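Local structure of glycosyl hydrolase, family 31/fibronectin type III domain protein (Clostridium perfringens, 4UAP) at residues A[70-75]-A[85-90]; A[124-129]-A[145-150]. The protein binds galacto-configured sugars such as N-acetylgalactosamine through a family 32 carbohydrate-binding module of a family 31 glycoside hydrolase. One frame throughout, in Å; residues are numbered along the deposited sequence.

Interaction 1 of 2, residues A[70-75]-A[85-90]; sequences FTIYNR and AAMKKV. With NGA (2-acetamido-2-deoxy-beta-D-galactopyranose), chain C.
Ile72 and Met87 meet in the interior between two strands that run nearly antiparallel on different sheets. The methionine leaves its backbone with CG anti to N (chi1 -157°) and bends only at its last torsion, which turns the methyl CE across the isoleucine at about a right angle. There CE touches both branches, 3.7 Å from Ile72 CG2 and nearly as close to Ile72 CD1, which also reaches Val90 CG2 more loosely, 4.2 Å away.

Toward the sugar the contact becomes polar. Asn74 OD1 lies 3.8 Å from Met87 CE and takes a hydrogen bond from a bridging water, 2.8 Å from OD1. The same water accepts a bond from Met87 N and a weak one from Arg75 N, linking the two backbones where they draw together. Asn74 ND2 is hydrogen-bonded to Ser111 O and Thr114 OG1, so both ends of the amide are held and its rotation is fixed. Next along, Ala86 CB sits 3.5 Å from Arg75 O.

Arg75 then runs straight out, every torsion from chi1 (-178°) to chi4 close to 180°, and presents the edge of its guanidinium to the N-acetylgalactosamine. NH1 donates to sugar O3 at 2.9 Å and to O4 at 3.1 Å; NH2 adds weak bonds to O3 and to the acetamide O7. Ala85 CB approaches obliquely, lying near both Arg75 NH1 and sugar O4. With Arg36, Trp41 and Ile42, these two residues form the galacto-specific pocket, which lies beyond the ends of the strands of the CBM32 beta-sandwich.

Interaction 2 of 2, residues A[124-129]-A[145-150]; sequences DKIVIT and IEFYEK
Strands 125-129 and 145-149 face each other across the sandwich, their axes 11.5 Å apart at closest approach and their directions 147° from one another, so side chains alone bridge the gap. Ile128 and Ile145 meet end to end, with CD1 of Ile128 4.0 Å from CD1 of Ile145 and equally close to its CG2. In both, CG1 is anti to the carbonyl carbon (chi1 -58° in Ile128), which extends the longer branch into the interior.

One step along, Ile126 and Phe147 lie alongside each other, pointing opposite ways. The methyl CD1 of Ile126 comes to the edge of the phenylalanine ring, close to its plane, 4.0 Å from Phe147 CE2. Ile128 CD1 also approaches that ring obliquely, a looser touch at Phe147 CZ, and so touches both residues of the facing strand. Phe59, from the strand next to 125-133, packs against Ile128, Ile145 and the Phe147 ring.

On the other side of strand 145-149, Tyr148 OH donates to Glu146 OE1 at 2.8 Å. The contact across the sandwich is wholly apolar, which implies that shape and burial of hydrocarbon, rather than directed bonds, hold the two sheets together here.

From the N terminus, strand 64-74 comes first and leads through a connection without regular structure, about residues 75-86, into strand 87-96; interaction 1 closes that loop. The chain then passes through strands 99-106, 113-118 and 121-123 before interaction 2 opens. Strand 125-133 is followed by a loop at 134-140 and strand 141-149, and interaction 2 closes that excursion. The two contacts are therefore in series, neither nested nor crossed. Each joins the same pair of sheets, since 87-96 pairs with 125-133 in one and 64-74 with 141-149 in the other. Their centres lie 14 Å apart, and they touch directly: Thr71 N is 2.8 Å from Glu146 O, a probable hydrogen bond, and Val90 packs on Thr129.

Interaction 1 of 2, residues A[70-75]-A[85-90]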
loop_
_atom_site.group_PDB
_atom_site.type_symbol
_atom_site.label_atom_id
_atom_site.label_comp_id
_atom_site.label_asym_id
_atom_site.label_seq_id
_atom_site.Cartn_x
_atom_site.Cartn_y
_atom_site.Cartn_z
ATOM N N PHE A 70 -9.247 5.751 -1.859
ATOM C CA PHE A 70 -7.819 5.800 -1.609
ATOM C C PHE A 70 -7.110 5.351 -2.879
ATOM O O PHE A 70 -7.670 4.622 -3.705
ATOM C CB PHE A 70 -7.401 4.989 -0.365
ATOM C CG PHE A 70 -7.691 3.516 -0.430
ATOM C CD1 PHE A 70 -6.814 2.647 -1.065
ATOM C CD2 PHE A 70 -8.805 2.993 0.208
ATOM C CE1 PHE A 70 -7.066 1.289 -1.090
ATOM C CE2 PHE A 70 -9.069 1.628 0.176
ATOM C CZ PHE A 70 -8.196 0.779 -0.465
ATOM N N THR A 71 -5.891 5.851 -3.039
ATOM C CA THR A 71 -5.114 5.691 -4.254
ATOM C C THR A 71 -3.735 5.162 -3.915
ATOM O O THR A 71 -2.996 5.788 -3.152
ATOM C CB THR A 71 -4.971 7.025 -5.003
ATOM O OG1 THR A 71 -6.271 7.486 -5.406
ATOM C CG2 THR A 71 -4.083 6.859 -6.225
ATOM N N ILE A 72 -3.409 4.005 -4.485
ATOM C CA ILE A 72 -2.121 3.364 -4.301
ATOM C C ILE A 72 -1.239 3.718 -5.497
ATOM O O ILE A 72 -1.639 3.517 -6.645
ATOM C CB ILE A 72 -2.269 1.826 -4.174
ATOM C CG1 ILE A 72 -3.230 1.478 -3.019
ATOM C CG2 ILE A 72 -0.900 1.163 -3.972
ATOM C CD1 ILE A 72 -3.631 0.005 -2.954
ATOM N N TYR A 73 -0.062 4.274 -5.223
ATOM C CA TYR A 73 0.878 4.617 -6.276
ATOM C C TYR A 73 1.907 3.503 -6.433
ATOM O O TYR A 73 2.666 3.192 -5.509
ATOM C CB TYR A 73 1.560 5.951 -5.976
ATOM C CG TYR A 73 0.621 7.139 -6.064
ATOM C CD1 TYR A 73 -0.213 7.478 -4.996
ATOM C CD2 TYR A 73 0.567 7.922 -7.221
ATOM C CE1 TYR A 73 -1.071 8.564 -5.078
ATOM C CE2 TYR A 73 -0.301 9.005 -7.314
ATOM C CZ TYR A 73 -1.104 9.325 -6.242
ATOM O OH TYR A 73 -1.946 10.404 -6.334
ATOM N N ASN A 74 1.912 2.894 -7.615
ATOM C CA ASN A 74 2.734 1.726 -7.874
ATOM C C ASN A 74 4.090 2.097 -8.452
ATOM O O ASN A 74 4.244 3.145 -9.072
ATOM C CB ASN A 74 2.007 0.774 -8.821
ATOM C CG ASN A 74 0.727 0.243 -8.217
ATOM O OD1 ASN A 74 0.739 -0.293 -7.111
ATOM N ND2 ASN A 74 -0.391 0.430 -8.916
ATOM N N ARG A 75 5.070 1.227 -8.238
ATOM C CA ARG A 75 6.416 1.497 -8.716
ATOM C C ARG A 75 6.466 1.319 -10.227
ATOM O O ARG A 75 6.228 0.227 -10.737
ATOM C CB ARG A 75 7.441 0.585 -8.040
ATOM C CG ARG A 75 8.871 0.877 -8.494
ATOM C CD ARG A 75 9.843 -0.145 -7.960
ATOM N NE ARG A 75 11.195 0.151 -8.413
ATOM C CZ ARG A 75 12.265 -0.546 -8.049
ATOM N NH1 ARG A 75 12.129 -1.583 -7.231
ATOM N NH2 ARG A 75 13.461 -0.203 -8.506
ATOM N N ALA A 85 9.019 -5.220 -9.475
ATOM C CA ALA A 85 8.853 -5.313 -8.020
ATOM C C ALA A 85 7.510 -4.744 -7.544
ATOM O O ALA A 85 7.165 -4.869 -6.371
ATOM C CB ALA A 85 10.009 -4.601 -7.311
ATOM N N ALA A 86 6.754 -4.125 -8.449
ATOM C CA ALA A 86 5.477 -3.514 -8.084
ATOM C C ALA A 86 4.385 -4.527 -7.708
ATOM O O ALA A 86 4.442 -5.713 -8.051
ATOM C CB ALA A 86 4.981 -2.625 -9.227
ATOM N N MET A 87 3.386 -4.026 -6.991
ATOM C CA MET A 87 2.198 -4.793 -6.632
ATOM C C MET A 87 1.452 -5.272 -7.892
ATOM O O MET A 87 1.360 -4.547 -8.890
ATOM C CB MET A 87 1.280 -3.934 -5.749
ATOM C CG MET A 87 0.305 -4.721 -4.852
ATOM S SD MET A 87 -0.502 -3.620 -3.648
ATOM C CE MET A 87 -1.273 -2.436 -4.737
ATOM N N LYS A 88 0.937 -6.497 -7.841
ATOM C CA LYS A 88 0.171 -7.072 -8.944
ATOM C C LYS A 88 -1.270 -7.343 -8.526
ATOM O O LYS A 88 -2.179 -7.312 -9.351
ATOM C CB LYS A 88 0.811 -8.373 -9.426
ATOM C CG LYS A 88 0.119 -8.972 -10.653
ATOM C CD LYS A 88 0.765 -10.285 -11.099
ATOM C CE LYS A 88 0.191 -10.741 -12.436
ATOM N NZ LYS A 88 0.718 -12.074 -12.858
ATOM N N LYS A 89 -1.464 -7.626 -7.235
ATOM C CA LYS A 89 -2.772 -7.999 -6.703
ATOM C C LYS A 89 -2.936 -7.522 -5.265
ATOM O O LYS A 89 -2.031 -7.649 -4.445
ATOM C CB LYS A 89 -2.963 -9.514 -6.776
ATOM C CG LYS A 89 -4.339 -10.011 -6.367
ATOM C CD LYS A 89 -4.419 -11.506 -6.677
ATOM C CE LYS A 89 -5.592 -12.186 -6.013
ATOM N NZ LYS A 89 -5.594 -13.647 -6.358
ATOM N N VAL A 90 -4.107 -6.987 -4.961
ATOM C CA VAL A 90 -4.330 -6.341 -3.682
ATOM C C VAL A 90 -5.756 -6.576 -3.252
ATOM O O VAL A 90 -6.646 -6.757 -4.085
ATOM C CB VAL A 90 -4.044 -4.817 -3.766
ATOM C CG1 VAL A 90 -5.053 -4.120 -4.685
ATOM C CG2 VAL A 90 -4.002 -4.166 -2.374
HETATM C C1 NGA C . 16.331 -5.079 -6.960
HETATM C C2 NGA C . 15.793 -3.684 -7.265
HETATM C C3 NGA C . 15.438 -2.981 -5.972
HETATM C C4 NGA C . 14.512 -3.882 -5.164
HETATM C C5 NGA C . 15.257 -5.177 -4.839
HETATM C C6 NGA C . 14.478 -6.220 -4.047
HETATM C C7 NGA C . 16.491 -2.315 -9.194
HETATM C C8 NGA C . 17.605 -1.514 -9.804
HETATM N N2 NGA C . 16.767 -2.890 -8.016
HETATM O O1 NGA C . 16.276 -5.831 -8.148
HETATM O O3 NGA C . 14.847 -1.749 -6.306
HETATM O O4 NGA C . 13.366 -4.161 -5.939
HETATM O O5 NGA C . 15.577 -5.825 -6.034
HETATM O O6 NGA C . 15.251 -7.411 -3.935
HETATM O O7 NGA C . 15.402 -2.410 -9.778
HETATM O O HOH W 1 3.398 -1.121 -6.626
#

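Interaction 2 of 2, residues A[124-129]-A[145-150]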
loop_
_atom_site.group_PDB
_atom_site.type_symbol
_atom_site.label_atom_id
_atom_site.label_comp_id
_atom_site.label_asym_id
_atom_site.label_seq_id
_atom_site.Cartn_x
_atom_site.Cartn_y
_atom_site.Cartn_z
ATOM N N ASP A 124 -13.251 4.139 10.107
ATOM C CA ASP A 124 -12.201 4.585 11.019
ATOM C C ASP A 124 -10.894 3.815 10.805
ATOM O O ASP A 124 -9.851 4.204 11.331
ATOM C CB ASP A 124 -12.644 4.461 12.468
ATOM C CG ASP A 124 -13.396 3.191 12.739
ATOM O OD1 ASP A 124 -12.989 2.141 12.204
ATOM O OD2 ASP A 124 -14.401 3.239 13.494
ATOM N N LYS A 125 -10.960 2.733 10.033
ATOM C CA LYS A 125 -9.781 1.909 9.741
ATOM C C LYS A 125 -9.890 1.271 8.362
ATOM O O LYS A 125 -10.965 0.829 7.959
ATOM C CB LYS A 125 -9.616 0.819 10.802
ATOM C CG LYS A 125 -8.495 -0.141 10.523
ATOM C CD LYS A 125 -8.611 -1.386 11.387
ATOM C CE LYS A 125 -8.049 -1.165 12.759
ATOM N NZ LYS A 125 -8.154 -2.432 13.551
ATOM N N ILE A 126 -8.776 1.227 7.636
ATOM C CA ILE A 126 -8.739 0.533 6.359
ATOM C C ILE A 126 -7.509 -0.350 6.348
ATOM O O ILE A 126 -6.407 0.088 6.696
ATOM C CB ILE A 126 -8.733 1.522 5.175
ATOM C CG1 ILE A 126 -10.126 2.150 5.031
ATOM C CG2 ILE A 126 -8.334 0.818 3.881
ATOM C CD1 ILE A 126 -10.244 3.146 3.916
ATOM N N VAL A 127 -7.701 -1.611 6.000
ATOM C CA VAL A 127 -6.586 -2.538 5.966
ATOM C C VAL A 127 -6.378 -2.962 4.536
ATOM O O VAL A 127 -7.293 -3.493 3.908
ATOM C CB VAL A 127 -6.821 -3.769 6.847
ATOM C CG1 VAL A 127 -5.601 -4.696 6.778
ATOM C CG2 VAL A 127 -7.116 -3.346 8.296
ATOM N N ILE A 128 -5.187 -2.685 4.023
ATOM C CA ILE A 128 -4.833 -2.990 2.633
ATOM C C ILE A 128 -3.813 -4.108 2.609
ATOM O O ILE A 128 -2.770 -4.010 3.243
ATOM C CB ILE A 128 -4.252 -1.765 1.911
ATOM C CG1 ILE A 128 -5.263 -0.612 1.949
ATOM C CG2 ILE A 128 -3.847 -2.130 0.457
ATOM C CD1 ILE A 128 -4.729 0.703 1.461
ATOM N N THR A 129 -4.108 -5.178 1.885
ATOM C CA THR A 129 -3.192 -6.302 1.854
ATOM C C THR A 129 -2.664 -6.537 0.449
ATOM O O THR A 129 -3.429 -6.840 -0.465
ATOM C CB THR A 129 -3.860 -7.591 2.368
ATOM O OG1 THR A 129 -4.457 -7.336 3.644
ATOM C CG2 THR A 129 -2.818 -8.682 2.529
ATOM N N ILE A 145 0.465 5.683 -0.557
ATOM C CA ILE A 145 -0.966 5.455 -0.556
ATOM C C ILE A 145 -1.607 6.723 -0.021
ATOM O O ILE A 145 -1.243 7.188 1.055
ATOM C CB ILE A 145 -1.370 4.226 0.294
ATOM C CG1 ILE A 145 -0.734 2.955 -0.298
ATOM C CG2 ILE A 145 -2.901 4.103 0.349
ATOM C CD1 ILE A 145 -0.985 1.656 0.520
ATOM N N GLU A 146 -2.522 7.294 -0.805
ATOM C CA GLU A 146 -3.200 8.552 -0.472
ATOM C C GLU A 146 -4.685 8.342 -0.227
ATOM O O GLU A 146 -5.320 7.551 -0.923
ATOM C CB GLU A 146 -3.030 9.574 -1.604
ATOM C CG GLU A 146 -1.609 10.015 -1.829
ATOM C CD GLU A 146 -1.511 11.122 -2.845
ATOM O OE1 GLU A 146 -2.429 11.237 -3.688
ATOM O OE2 GLU A 146 -0.517 11.879 -2.800
ATOM N N PHE A 147 -5.235 9.071 0.742
ATOM C CA PHE A 147 -6.654 8.968 1.085
ATOM C C PHE A 147 -7.355 10.294 0.785
ATOM O O PHE A 147 -6.874 11.359 1.169
ATOM C CB PHE A 147 -6.823 8.574 2.564
ATOM C CG PHE A 147 -6.297 7.197 2.876
ATOM C CD1 PHE A 147 -4.937 6.985 3.047
ATOM C CD2 PHE A 147 -7.156 6.115 2.957
ATOM C CE1 PHE A 147 -4.443 5.716 3.303
ATOM C CE2 PHE A 147 -6.680 4.848 3.220
ATOM C CZ PHE A 147 -5.315 4.645 3.392
ATOM N N TYR A 148 -8.469 10.228 0.069
ATOM C CA TYR A 148 -9.184 11.439 -0.342
ATOM C C TYR A 148 -10.530 11.528 0.358
ATOM O O TYR A 148 -11.393 10.662 0.181
ATOM C CB TYR A 148 -9.371 11.468 -1.860
ATOM C CG TYR A 148 -8.096 11.781 -2.606
ATOM C CD1 TYR A 148 -7.163 10.786 -2.882
ATOM C CD2 TYR A 148 -7.820 13.075 -3.019
ATOM C CE1 TYR A 148 -5.987 11.076 -3.561
ATOM C CE2 TYR A 148 -6.658 13.377 -3.695
ATOM C CZ TYR A 148 -5.742 12.381 -3.960
ATOM O OH TYR A 148 -4.585 12.700 -4.628
ATOM N N GLU A 149 -10.705 12.572 1.157
ATOM C CA GLU A 149 -11.918 12.730 1.949
ATOM C C GLU A 149 -13.064 13.318 1.116
ATOM O O GLU A 149 -12.842 14.138 0.223
ATOM C CB GLU A 149 -11.631 13.610 3.173
ATOM C CG GLU A 149 -12.751 13.611 4.212
ATOM C CD GLU A 149 -12.404 14.404 5.467
ATOM O OE1 GLU A 149 -11.413 15.169 5.454
ATOM O OE2 GLU A 149 -13.129 14.252 6.474
ATOM N N LYS A 150 -14.290 12.891 1.401
ATOM C CA LYS A 150 -15.451 13.471 0.746
ATOM C C LYS A 150 -15.696 14.858 1.328
ATOM O O LYS A 150 -16.038 14.986 2.509
ATOM C CB LYS A 150 -16.688 12.588 0.911
ATOM C CG LYS A 150 -17.929 13.096 0.164
ATOM C CD LYS A 150 -19.057 12.072 0.224
ATOM C CE LYS A 150 -20.290 12.500 -0.567
ATOM N NZ LYS A 150 -20.957 13.691 0.029
#